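DUF1993 domain-containing protein (Shewanella denitrificans, PDB 2OQM) is of unknown function but belongs to the DinB-like group of four-helix bundles, whose members are often putative metal-dependent enzymes. Local coordinates at residues Val73-Asp78 and Leu107-Ile111; Lys31-Asn35 and Asp180-Met185; Val84-Thr88 and Ile132-Pro137; Gln66-Gln72 and Thr164-Leu169. All coordinates share one frame; numbering follows the deposited sequence.

Contact 1 (Val73-Asp78 and Leu107-Ile111)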
loop_
_atom_site.group_PDB
_atom_site.type_symbol
_atom_site.label_atom_id
_atom_site.label_comp_id
_atom_site.label_asym_id
_atom_site.label_seq_id
_atom_site.Cartn_x
_atom_site.Cartn_y
_atom_site.Cartn_z
ATOM N N VAL A 73 11.006 5.814 7.001
ATOM C CA VAL A 73 11.921 5.337 5.949
ATOM C C VAL A 73 12.584 4.059 6.436
ATOM O O VAL A 73 12.648 3.068 5.696
ATOM C CB VAL A 73 12.943 6.403 5.545
ATOM C CG1 VAL A 73 14.037 5.853 4.623
ATOM C CG2 VAL A 73 12.189 7.620 4.867
ATOM N N GLN A 74 13.031 4.065 7.679
ATOM C CA GLN A 74 13.677 2.905 8.250
ATOM C C GLN A 74 12.732 1.694 8.260
ATOM O O GLN A 74 13.132 0.571 7.903
ATOM C CB GLN A 74 14.164 3.215 9.683
ATOM C CG GLN A 74 15.255 4.299 9.790
ATOM C CD GLN A 74 15.567 4.715 11.205
ATOM O OE1 GLN A 74 14.706 4.667 12.064
ATOM N NE2 GLN A 74 16.822 5.107 11.458
ATOM N N ILE A 75 11.479 1.928 8.626
ATOM C CA ILE A 75 10.486 0.851 8.696
ATOM C C ILE A 75 10.112 0.375 7.308
ATOM O O ILE A 75 9.988 -0.811 7.104
ATOM C CB ILE A 75 9.216 1.220 9.483
ATOM C CG1 ILE A 75 9.580 1.601 10.916
ATOM C CG2 ILE A 75 8.282 -0.006 9.522
ATOM C CD1 ILE A 75 8.562 2.438 11.700
ATOM N N ALA A 76 9.981 1.284 6.348
ATOM C CA ALA A 76 9.789 0.869 4.955
ATOM C C ALA A 76 10.917 -0.006 4.484
ATOM O O ALA A 76 10.680 -1.049 3.919
ATOM C CB ALA A 76 9.574 2.058 3.998
ATOM N N CYS A 77 12.156 0.370 4.748
ATOM C CA CYS A 77 13.272 -0.425 4.296
ATOM C C CYS A 77 13.272 -1.819 4.950
ATOM O O CYS A 77 13.512 -2.830 4.289
ATOM C CB CYS A 77 14.581 0.290 4.599
ATOM S SG CYS A 77 14.956 1.765 3.583
ATOM N N ASP A 78 13.011 -1.852 6.243
ATOM C CA ASP A 78 12.979 -3.104 7.007
ATOM C C ASP A 78 11.842 -3.989 6.553
ATOM O O ASP A 78 11.998 -5.188 6.419
ATOM C CB ASP A 78 12.845 -2.836 8.505
ATOM C CG ASP A 78 14.154 -2.514 9.177
ATOM O OD1 ASP A 78 15.237 -2.671 8.580
ATOM O OD2 ASP A 78 14.076 -2.090 10.336
ATOM N N LEU A 107 20.117 7.952 5.337
ATOM C CA LEU A 107 18.905 7.309 4.863
ATOM C C LEU A 107 19.060 6.860 3.441
ATOM O O LEU A 107 18.644 5.767 3.111
ATOM C CB LEU A 107 17.699 8.244 4.992
ATOM C CG LEU A 107 17.197 8.530 6.401
ATOM C CD1 LEU A 107 16.004 9.460 6.323
ATOM C CD2 LEU A 107 16.839 7.216 7.192
ATOM N N ARG A 108 19.693 7.677 2.589
ATOM C CA ARG A 108 19.957 7.239 1.210
ATOM C C ARG A 108 20.843 5.996 1.187
ATOM O O ARG A 108 20.635 5.104 0.364
ATOM C CB ARG A 108 20.661 8.308 0.411
ATOM C CG ARG A 108 19.917 9.586 0.342
ATOM C CD ARG A 108 19.228 9.769 -0.947
ATOM N NE ARG A 108 19.089 11.187 -1.318
ATOM C CZ ARG A 108 18.120 11.630 -2.100
ATOM N NH1 ARG A 108 17.198 10.801 -2.584
ATOM N NH2 ARG A 108 18.055 12.910 -2.371
ATOM N N GLN A 109 21.796 5.923 2.111
ATOM C CA GLN A 109 22.622 4.709 2.250
ATOM C C GLN A 109 21.790 3.492 2.662
ATOM O O GLN A 109 21.975 2.420 2.128
ATOM C CB GLN A 109 23.744 4.923 3.239
ATOM C CG GLN A 109 24.640 3.672 3.434
ATOM C CD GLN A 109 25.325 3.225 2.153
ATOM O OE1 GLN A 109 25.138 2.088 1.687
ATOM N NE2 GLN A 109 26.110 4.121 1.566
ATOM N N ARG A 110 20.853 3.688 3.577
ATOM C CA ARG A 110 19.972 2.602 4.056
ATOM C C ARG A 110 19.156 2.031 2.901
ATOM O O ARG A 110 19.102 0.802 2.708
ATOM C CB ARG A 110 19.071 3.128 5.158
ATOM C CG ARG A 110 18.036 2.146 5.732
ATOM C CD ARG A 110 18.645 1.121 6.559
ATOM N NE ARG A 110 17.655 0.422 7.385
ATOM C CZ ARG A 110 17.358 0.724 8.653
ATOM N NH1 ARG A 110 17.905 1.756 9.279
ATOM N NH2 ARG A 110 16.512 -0.033 9.302
ATOM N N ILE A 111 18.567 2.926 2.103
ATOM C CA ILE A 111 17.822 2.500 0.906
ATOM C C ILE A 111 18.708 1.756 -0.048
ATOM O O ILE A 111 18.355 0.713 -0.512
ATOM C CB ILE A 111 17.145 3.715 0.184
ATOM C CG1 ILE A 111 16.094 4.344 1.097
ATOM C CG2 ILE A 111 16.522 3.311 -1.140
ATOM C CD1 ILE A 111 15.433 5.628 0.531
HETATM O O HOH W 1 16.673 -1.918 6.275
#
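R110 reaches across to D78 through a salt bridge that is also a hydrogen bond: its NH2 lies 3.0 Å from D78 OD1, with an N-H...O angle of 160°. The carboxylate oxygen sits close to the guanidinium plane, whereas the nitrogen comes to OD1 from above the carboxylate plane, so the two planes are well inclined to each other. A water widens the link, accepting from R110 NE at 2.8 Å and donating to D78 OD1 at 2.8 Å. The same guanidinium pairs with two acidic residues beyond the segments, NH2 with D99 and NH1 with E101, so D78 is one of three carboxylates that probably share its charge and fix its rotation. CG of R110 is anti to the backbone N, and a bend at the next bond (chi2 72°) carries the chain over to helix 69-87. There Q74 covers one guanidinium face with CB, and its CG stands 3.7 Å from R110 NH1; the amide NE2 of Q74 is hydrogen-bonded to E101, tying it to the same acidic cluster. The aliphatic part of R110 rests on sulfur, C77 SG being 3.8 Å from R110 CG. C77 SG also meets I111 CG1 at 3.8 Å, and one turn earlier V73 CG1 packs against L107 CD2 at 4.0 Å. The segment axes run 10.2 Å apart at only 10° from parallel, consistent with the like-directed second and third helices of the up-down-down-up DinB bundle. Helix 13-50 backs this pair, with F40 against V73 and L36 against I111, while helix 146-172 touches A76 through I162.

Contact 2 (Lys31-Asn35 and Asp180-Met185). With FMT (formic acid), chain P.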
loop_
_atom_site.group_PDB
_atom_site.type_symbol
_atom_site.label_atom_id
_atom_site.label_comp_id
_atom_site.label_asym_id
_atom_site.label_seq_id
_atom_site.Cartn_x
_atom_site.Cartn_y
_atom_site.Cartn_z
ATOM N N LYS A 31 11.392 -1.095 -6.794
ATOM C CA LYS A 31 10.820 0.043 -7.479
ATOM C C LYS A 31 10.318 1.101 -6.543
ATOM O O LYS A 31 10.606 2.266 -6.707
ATOM C CB LYS A 31 9.663 -0.399 -8.378
ATOM C CG LYS A 31 9.141 0.730 -9.260
ATOM C CD LYS A 31 7.930 0.308 -10.149
ATOM C CE LYS A 31 7.484 1.426 -11.076
ATOM N NZ LYS A 31 6.174 1.123 -11.679
HETATM N N MSE A 32 9.555 0.708 -5.535
HETATM C CA MSE A 32 8.970 1.673 -4.621
HETATM C C MSE A 32 10.055 2.326 -3.765
HETATM O O MSE A 32 9.912 3.484 -3.388
HETATM C CB MSE A 32 7.954 1.002 -3.739
HETATM C CG MSE A 32 6.664 0.524 -4.441
HETATM SE SE MSE A 32 5.778 2.002 -5.327
HETATM C CE MSE A 32 5.549 3.136 -3.753
ATOM N N LEU A 33 11.104 1.597 -3.410
ATOM C CA LEU A 33 12.208 2.192 -2.651
ATOM C C LEU A 33 12.968 3.195 -3.500
ATOM O O LEU A 33 13.386 4.246 -2.982
ATOM C CB LEU A 33 13.158 1.161 -2.043
ATOM C CG LEU A 33 12.547 0.331 -0.912
ATOM C CD1 LEU A 33 13.400 -0.898 -0.548
ATOM C CD2 LEU A 33 12.173 1.191 0.336
ATOM N N LYS A 34 13.181 2.876 -4.773
ATOM C CA LYS A 34 13.743 3.850 -5.706
ATOM C C LYS A 34 12.838 5.082 -5.800
ATOM O O LYS A 34 13.287 6.233 -5.871
ATOM C CB LYS A 34 13.940 3.212 -7.066
ATOM C CG LYS A 34 15.057 2.161 -7.085
ATOM C CD LYS A 34 15.323 1.663 -8.480
ATOM C CE LYS A 34 16.020 0.299 -8.473
ATOM N NZ LYS A 34 15.932 -0.360 -9.833
ATOM N N ASN A 35 11.552 4.845 -5.825
ATOM C CA ASN A 35 10.586 5.948 -5.833
ATOM C C ASN A 35 10.689 6.795 -4.574
ATOM O O ASN A 35 10.638 8.039 -4.627
ATOM C CB ASN A 35 9.169 5.416 -6.012
ATOM C CG ASN A 35 8.913 4.839 -7.361
ATOM O OD1 ASN A 35 9.718 4.976 -8.302
ATOM N ND2 ASN A 35 7.789 4.120 -7.477
ATOM N N ASP A 180 5.330 10.594 -8.461
ATOM C CA ASP A 180 6.576 10.412 -7.729
ATOM C C ASP A 180 6.510 9.167 -6.899
ATOM O O ASP A 180 7.505 8.454 -6.763
ATOM C CB ASP A 180 6.845 11.620 -6.833
ATOM C CG ASP A 180 7.065 12.898 -7.626
ATOM O OD1 ASP A 180 7.812 12.874 -8.640
ATOM O OD2 ASP A 180 6.445 13.915 -7.252
ATOM N N TYR A 181 5.323 8.903 -6.336
ATOM C CA TYR A 181 5.069 7.674 -5.559
ATOM C C TYR A 181 4.996 6.407 -6.406
ATOM O O TYR A 181 5.518 5.387 -6.027
ATOM C CB TYR A 181 3.770 7.865 -4.774
ATOM C CG TYR A 181 3.145 6.671 -4.109
ATOM C CD1 TYR A 181 3.536 6.274 -2.839
ATOM C CD2 TYR A 181 2.112 5.969 -4.725
ATOM C CE1 TYR A 181 2.965 5.199 -2.223
ATOM C CE2 TYR A 181 1.517 4.920 -4.098
ATOM C CZ TYR A 181 1.941 4.527 -2.849
ATOM O OH TYR A 181 1.312 3.477 -2.248
ATOM N N LEU A 182 4.312 6.465 -7.527
ATOM C CA LEU A 182 4.124 5.278 -8.398
ATOM C C LEU A 182 5.370 4.975 -9.242
ATOM O O LEU A 182 5.763 3.841 -9.411
ATOM C CB LEU A 182 2.923 5.524 -9.349
ATOM C CG LEU A 182 1.559 5.521 -8.655
ATOM C CD1 LEU A 182 0.514 5.876 -9.693
ATOM C CD2 LEU A 182 1.205 4.196 -7.908
ATOM N N GLY A 183 5.986 6.027 -9.761
ATOM C CA GLY A 183 7.126 5.872 -10.657
ATOM C C GLY A 183 6.691 5.594 -12.062
ATOM O O GLY A 183 5.498 5.613 -12.371
ATOM N N ALA A 184 7.658 5.360 -12.939
ATOM C CA ALA A 184 7.354 5.084 -14.348
ATOM C C ALA A 184 6.634 3.737 -14.500
ATOM O O ALA A 184 6.851 2.787 -13.720
ATOM C CB ALA A 184 8.617 5.105 -15.198
HETATM N N MSE A 185 5.740 3.678 -15.476
HETATM C CA MSE A 185 5.014 2.466 -15.817
HETATM C C MSE A 185 5.644 1.871 -17.061
HETATM O O MSE A 185 6.111 2.612 -17.920
HETATM C CB MSE A 185 3.565 2.758 -16.173
HETATM C CG MSE A 185 2.645 3.201 -15.088
HETATM SE SE MSE A 185 2.585 2.057 -13.550
HETATM C CE MSE A 185 3.504 3.256 -12.422
HETATM C C FMT P . 10.577 3.675 -10.870
HETATM O O1 FMT P . 11.492 3.573 -10.038
HETATM O O2 FMT P . 10.399 4.702 -11.530
HETATM O O HOH W 2 4.489 1.373 -9.365
HETATM O O HOH W 3 9.278 8.359 -8.760
#
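K31 meets the turn at A184 because CG stands anti to its backbone N (chi1 -173°) and the rest of the chain is extended; M32 instead folds back at chi2 and chi3, bringing its CE to Y181. The straight lysine puts K31 NZ 2.7 Å from A184 O, tilted out of the carbonyl plane. K31 NZ also forms a salt bridge with E152 of the second subunit and donates to a water at 2.9 Å, which in turn donates a hydrogen bond to L182 O. With an alanine here, A184 O and that glutamate would probably lose their charged mate and the turn would be less firmly held. N35 ND2 adds two weak bonds at the helix end, to Y181 O at 3.0 Å and L182 O at 2.8 Å, both bent. G183, with phi 82°, leaves the helix here; a CB would collide with N35 OD1. Over one ring face of Y181, the CE of selenomethionine M32 makes a CH-pi contact, 3.9 Å from the centroid, with SE farther above in a Met-aromatic arrangement. The contact seats the short helix 178-182 against helix 13-50, with Y159 of helix 146-172 touching both M32 and Y181, and P156 of the second subunit covering L182.

Contact 3 (Val84-Thr88 and Ile132-Pro137)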
loop_
_atom_site.group_PDB
_atom_site.type_symbol
_atom_site.label_atom_id
_atom_site.label_comp_id
_atom_site.label_asym_id
_atom_site.label_seq_id
_atom_site.Cartn_x
_atom_site.Cartn_y
_atom_site.Cartn_z
ATOM N N VAL A 84 11.319 -10.055 2.590
ATOM C CA VAL A 84 11.979 -10.953 1.633
ATOM C C VAL A 84 12.784 -12.051 2.345
ATOM O O VAL A 84 12.672 -13.217 1.997
ATOM C CB VAL A 84 12.821 -10.172 0.603
ATOM C CG1 VAL A 84 13.759 -11.096 -0.232
ATOM C CG2 VAL A 84 11.829 -9.361 -0.362
ATOM N N ALA A 85 13.568 -11.667 3.351
ATOM C CA ALA A 85 14.334 -12.625 4.151
ATOM C C ALA A 85 13.424 -13.729 4.706
ATOM O O ALA A 85 13.737 -14.899 4.616
ATOM C CB ALA A 85 15.054 -11.902 5.283
ATOM N N ARG A 86 12.300 -13.325 5.267
ATOM C CA ARG A 86 11.321 -14.246 5.821
ATOM C C ARG A 86 10.687 -15.174 4.804
ATOM O O ARG A 86 10.570 -16.390 5.044
ATOM C CB ARG A 86 10.224 -13.494 6.546
ATOM C CG ARG A 86 10.614 -13.036 7.972
ATOM C CD ARG A 86 9.398 -12.575 8.724
ATOM N NE ARG A 86 9.722 -11.784 9.899
ATOM C CZ ARG A 86 10.153 -12.301 11.053
ATOM N NH1 ARG A 86 10.324 -13.609 11.185
ATOM N NH2 ARG A 86 10.421 -11.509 12.081
ATOM N N LEU A 87 10.274 -14.629 3.669
ATOM C CA LEU A 87 9.643 -15.429 2.656
ATOM C C LEU A 87 10.578 -16.470 2.088
ATOM O O LEU A 87 10.129 -17.546 1.666
ATOM C CB LEU A 87 9.144 -14.536 1.532
ATOM C CG LEU A 87 7.914 -13.737 1.878
ATOM C CD1 LEU A 87 7.740 -12.648 0.829
ATOM C CD2 LEU A 87 6.686 -14.617 1.923
ATOM N N THR A 88 11.866 -16.128 2.038
ATOM C CA THR A 88 12.881 -17.000 1.439
ATOM C C THR A 88 13.591 -17.866 2.458
ATOM O O THR A 88 14.534 -18.553 2.117
ATOM C CB THR A 88 13.966 -16.194 0.681
ATOM O OG1 THR A 88 14.644 -15.311 1.584
ATOM C CG2 THR A 88 13.342 -15.409 -0.485
ATOM N N ILE A 132 5.781 -21.451 3.188
ATOM C CA ILE A 132 6.622 -21.307 4.358
ATOM C C ILE A 132 5.772 -20.768 5.525
ATOM O O ILE A 132 4.851 -19.987 5.334
ATOM C CB ILE A 132 7.902 -20.408 4.077
ATOM C CG1 ILE A 132 8.894 -20.491 5.266
ATOM C CG2 ILE A 132 7.505 -18.945 3.686
ATOM C CD1 ILE A 132 10.340 -19.967 4.973
ATOM N N GLN A 133 6.063 -21.220 6.752
ATOM C CA GLN A 133 5.343 -20.756 7.945
ATOM C C GLN A 133 6.083 -19.602 8.582
ATOM O O GLN A 133 7.215 -19.758 9.009
ATOM C CB GLN A 133 5.171 -21.870 8.978
ATOM C CG GLN A 133 4.235 -22.950 8.510
ATOM C CD GLN A 133 3.928 -23.993 9.623
ATOM O OE1 GLN A 133 4.452 -23.925 10.745
ATOM N NE2 GLN A 133 3.090 -24.949 9.295
ATOM N N ILE A 134 5.440 -18.442 8.599
ATOM C CA ILE A 134 6.032 -17.226 9.155
ATOM C C ILE A 134 5.386 -16.974 10.519
ATOM O O ILE A 134 4.154 -16.824 10.621
ATOM C CB ILE A 134 5.778 -16.003 8.239
ATOM C CG1 ILE A 134 6.224 -16.275 6.787
ATOM C CG2 ILE A 134 6.455 -14.710 8.795
ATOM C CD1 ILE A 134 7.627 -16.228 6.577
ATOM N N SER A 135 6.211 -16.883 11.543
ATOM C CA SER A 135 5.733 -16.574 12.883
ATOM C C SER A 135 6.664 -15.553 13.502
ATOM O O SER A 135 7.804 -15.861 13.782
ATOM C CB SER A 135 5.675 -17.821 13.742
ATOM O OG SER A 135 5.083 -17.555 15.009
ATOM N N GLN A 136 6.178 -14.340 13.712
ATOM C CA GLN A 136 6.986 -13.295 14.354
ATOM C C GLN A 136 7.054 -13.499 15.866
ATOM O O GLN A 136 6.234 -14.188 16.456
ATOM C CB GLN A 136 6.469 -11.904 13.975
ATOM C CG GLN A 136 6.479 -11.664 12.435
ATOM C CD GLN A 136 6.070 -10.256 11.978
ATOM O OE1 GLN A 136 5.570 -9.437 12.746
ATOM N NE2 GLN A 136 6.266 -9.992 10.705
ATOM N N PRO A 137 8.055 -12.895 16.510
ATOM C CA PRO A 137 8.264 -13.148 17.960
ATOM C C PRO A 137 7.074 -12.836 18.864
ATOM O O PRO A 137 6.948 -13.443 19.907
ATOM C CB PRO A 137 9.434 -12.209 18.323
ATOM C CG PRO A 137 10.148 -11.958 17.010
ATOM C CD PRO A 137 9.060 -11.961 15.956
#
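The guanidinium of R86 has Q136 over one face: CG of the glutamine lies 3.9 Å above the plane, displaced toward the rim, and the amide plane is turned 34° from the guanidinium. P137 approaches the same group obliquely, its CD 4.1 Å from R86 NH2. This is the place where the last turn of helix 69-87, one member of the four-helix bundle, receives the first strand of a small antiparallel beta hairpin (133-134 with 144-145). The segments exchange no hydrogen bond, so the join rests on carbon packing and on the arginine reaching across I134 to Q136. From CG to NE the R86 chain is extended, which carries the guanidinium past I134 as far as Q136. On the way R86 CD touches I134 CG2 at 3.6 Å, and R86 NE is buried with no polar partner in the model, which is probably a small cost of the arrangement. F149 of helix 146-172 lies against R86, I134 and Q136 alike and so joins this strand to the bundle. I134 itself is fixed by backbone bonds to L144 on the partner strand. The side chain of I134 is bent at its second torsion (chi2 -76°), turning CD1 back to the helix end, where it lies 3.8 Å from R86 CB. I132, two residues earlier and also pointing toward the helix, covers the next carbonyl with its CG2, 3.6 Å from L87 O. Two isoleucine methyls therefore converge on one backbone oxygen: R86 O is 3.3 Å from I134 CD1 and 3.6 Å from I132 CD1.

Contact 4 (Gln66-Gln72 and Thr164-Leu169)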
loop_
_atom_site.group_PDB
_atom_site.type_symbol
_atom_site.label_atom_id
_atom_site.label_comp_id
_atom_site.label_asym_id
_atom_site.label_seq_id
_atom_site.Cartn_x
_atom_site.Cartn_y
_atom_site.Cartn_z
ATOM N N GLN A 66 3.065 9.369 16.625
ATOM C CA GLN A 66 3.410 8.597 15.430
ATOM C C GLN A 66 4.885 8.803 15.068
ATOM O O GLN A 66 5.440 9.879 15.274
ATOM C CB GLN A 66 2.498 8.938 14.242
ATOM C CG GLN A 66 2.680 7.925 13.132
ATOM C CD GLN A 66 1.639 8.013 12.019
ATOM O OE1 GLN A 66 0.896 7.069 11.784
ATOM N NE2 GLN A 66 1.635 9.083 11.320
ATOM N N PHE A 67 5.534 7.738 14.601
ATOM C CA PHE A 67 6.968 7.778 14.186
ATOM C C PHE A 67 7.227 8.869 13.166
ATOM O O PHE A 67 6.419 9.104 12.308
ATOM C CB PHE A 67 7.359 6.456 13.556
ATOM C CG PHE A 67 7.478 5.320 14.513
ATOM C CD1 PHE A 67 8.275 5.403 15.603
ATOM C CD2 PHE A 67 6.823 4.120 14.253
ATOM C CE1 PHE A 67 8.413 4.340 16.444
ATOM C CE2 PHE A 67 6.990 3.027 15.110
ATOM C CZ PHE A 67 7.760 3.149 16.179
ATOM N N ASN A 68 8.373 9.531 13.280
ATOM C CA ASN A 68 8.725 10.610 12.396
ATOM C C ASN A 68 9.261 10.113 11.031
ATOM O O ASN A 68 9.242 8.914 10.745
ATOM C CB ASN A 68 9.687 11.565 13.069
ATOM C CG ASN A 68 11.060 10.937 13.309
ATOM O OD1 ASN A 68 11.374 9.872 12.774
ATOM N ND2 ASN A 68 11.891 11.631 14.082
ATOM N N LEU A 69 9.647 11.039 10.167
ATOM C CA LEU A 69 9.967 10.700 8.791
ATOM C C LEU A 69 11.155 9.735 8.701
ATOM O O LEU A 69 11.121 8.795 7.941
ATOM C CB LEU A 69 10.193 11.974 7.943
ATOM C CG LEU A 69 10.581 11.815 6.467
ATOM C CD1 LEU A 69 9.474 11.020 5.702
ATOM C CD2 LEU A 69 10.759 13.209 5.878
ATOM N N ILE A 70 12.194 9.980 9.497
ATOM C CA ILE A 70 13.370 9.104 9.534
ATOM C C ILE A 70 12.896 7.666 9.822
ATOM O O ILE A 70 13.269 6.703 9.146
ATOM C CB ILE A 70 14.330 9.541 10.613
ATOM C CG1 ILE A 70 15.056 10.827 10.229
ATOM C CG2 ILE A 70 15.367 8.405 10.864
ATOM C CD1 ILE A 70 15.671 11.635 11.436
ATOM N N ARG A 71 12.004 7.540 10.792
ATOM C CA ARG A 71 11.518 6.234 11.198
ATOM C C ARG A 71 10.664 5.554 10.163
ATOM O O ARG A 71 10.780 4.366 9.922
ATOM C CB ARG A 71 10.744 6.322 12.531
ATOM C CG ARG A 71 11.569 6.641 13.720
ATOM C CD ARG A 71 12.429 5.468 14.166
ATOM N NE ARG A 71 11.709 4.336 14.737
ATOM C CZ ARG A 71 11.772 3.062 14.312
ATOM N NH1 ARG A 71 12.526 2.710 13.262
ATOM N NH2 ARG A 71 11.084 2.111 14.967
ATOM N N GLN A 72 9.807 6.306 9.492
ATOM C CA GLN A 72 9.018 5.751 8.422
ATOM C C GLN A 72 9.915 5.131 7.359
ATOM O O GLN A 72 9.560 4.076 6.822
ATOM C CB GLN A 72 8.132 6.817 7.754
ATOM C CG GLN A 72 7.074 7.504 8.611
ATOM C CD GLN A 72 6.095 6.498 9.181
ATOM O OE1 GLN A 72 5.734 5.547 8.496
ATOM N NE2 GLN A 72 5.656 6.702 10.426
ATOM N N THR A 164 3.071 7.270 4.295
ATOM C CA THR A 164 3.127 8.132 5.448
ATOM C C THR A 164 4.341 9.029 5.321
ATOM O O THR A 164 4.245 10.190 5.636
ATOM C CB THR A 164 3.188 7.312 6.753
ATOM O OG1 THR A 164 2.021 6.492 6.840
ATOM C CG2 THR A 164 3.230 8.248 7.990
ATOM N N ALA A 165 5.472 8.515 4.807
ATOM C CA ALA A 165 6.657 9.347 4.539
ATOM C C ALA A 165 6.288 10.442 3.538
ATOM O O ALA A 165 6.612 11.606 3.729
ATOM C CB ALA A 165 7.798 8.498 3.993
ATOM N N TYR A 166 5.610 10.044 2.465
ATOM C CA TYR A 166 5.136 10.975 1.487
ATOM C C TYR A 166 4.244 12.049 2.099
ATOM O O TYR A 166 4.409 13.224 1.835
ATOM C CB TYR A 166 4.404 10.191 0.425
ATOM C CG TYR A 166 3.715 10.939 -0.676
ATOM C CD1 TYR A 166 2.501 11.603 -0.448
ATOM C CD2 TYR A 166 4.227 10.917 -2.017
ATOM C CE1 TYR A 166 1.884 12.300 -1.471
ATOM C CE2 TYR A 166 3.563 11.543 -3.029
ATOM C CZ TYR A 166 2.390 12.220 -2.768
ATOM O OH TYR A 166 1.724 12.815 -3.815
ATOM N N GLY A 167 3.278 11.632 2.923
ATOM C CA GLY A 167 2.365 12.542 3.599
ATOM C C GLY A 167 3.037 13.570 4.501
ATOM O O GLY A 167 2.670 14.735 4.541
ATOM N N ILE A 168 4.047 13.122 5.243
ATOM C CA ILE A 168 4.808 14.042 6.066
ATOM C C ILE A 168 5.400 15.146 5.187
ATOM O O ILE A 168 5.320 16.325 5.539
ATOM C CB ILE A 168 5.913 13.333 6.918
ATOM C CG1 ILE A 168 5.268 12.420 7.963
ATOM C CG2 ILE A 168 6.766 14.377 7.655
ATOM C CD1 ILE A 168 6.233 11.445 8.636
ATOM N N LEU A 169 6.013 14.771 4.062
ATOM C CA LEU A 169 6.680 15.748 3.207
ATOM C C LEU A 169 5.669 16.672 2.581
ATOM O O LEU A 169 5.821 17.882 2.569
ATOM C CB LEU A 169 7.491 15.053 2.143
ATOM C CG LEU A 169 8.713 14.345 2.725
ATOM C CD1 LEU A 169 9.311 13.401 1.643
ATOM C CD2 LEU A 169 9.706 15.430 3.213
#
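L69 enters the groove of helix 146-172 with CG anti to the backbone N (chi1 178°), and its two methyls then part to separate neighbours. L69 CD1 presses on A165, lying 3.5 Å from both CA and CB of that residue, tighter than usual for carbon pairs; the small alanine probably lets the helices come this close (L69 and A165 CA atoms 5.6 Å apart). L69 CD2 turns to the leucine one turn later and meets L169 CD2 at 3.6 Å. Between them I168 sends CD1 to the first turn of helix 69-87, 3.8 Å from L69 N. Q72 is bent at chi2 (-59°), so its amide folds back toward the loop preceding its helix. Q72 NE2 donates to F67 O at 3.1 Å in a nearly straight bond, 170° at the hydrogen, although the nitrogen stands above that carbonyl's plane. OE1 accepts from H161 ND1, and T164 CG2 sits over the face of the Q72 amide, 3.6 Å from Q72 CD. With both ends of the amide held, its rotation is fixed and it turns a face to the threonine. Replacing Q72 by a leucine would probably leave F67 O and H161 ND1 without their partner and free the loop end to shift. The start of helix 69-87 is also closed by N68, an N-cap whose OD1 accepts from R71 N. Helix 13-50 completes the surroundings, F40 touching L69 and I39 with A43 touching L169, while T163 of the second subunit packs on T164.

From the N terminus, helix 13-50 supplies the first half of contact 2, whose loop closes at 180-185, near the modelled end of the chain, and encloses all the others. Contact 4 opens next, at the start of helix 69-87, and closes on helix 146-172. Inside it lie contacts 1 and 3, which also begin on helix 69-87. These two cross, since 107-111 closes contact 1 after contact 3 has opened at 84-88 and before it ends at 132-137. Helix 69-87 is tied successively to helices 146-172 and 104-119 and to the hairpin. Contacts 2 and 3 lie on opposite sides of the chain's centre; contacts 2 and 4 meet the second subunit through several residues, contact 3 through Q133.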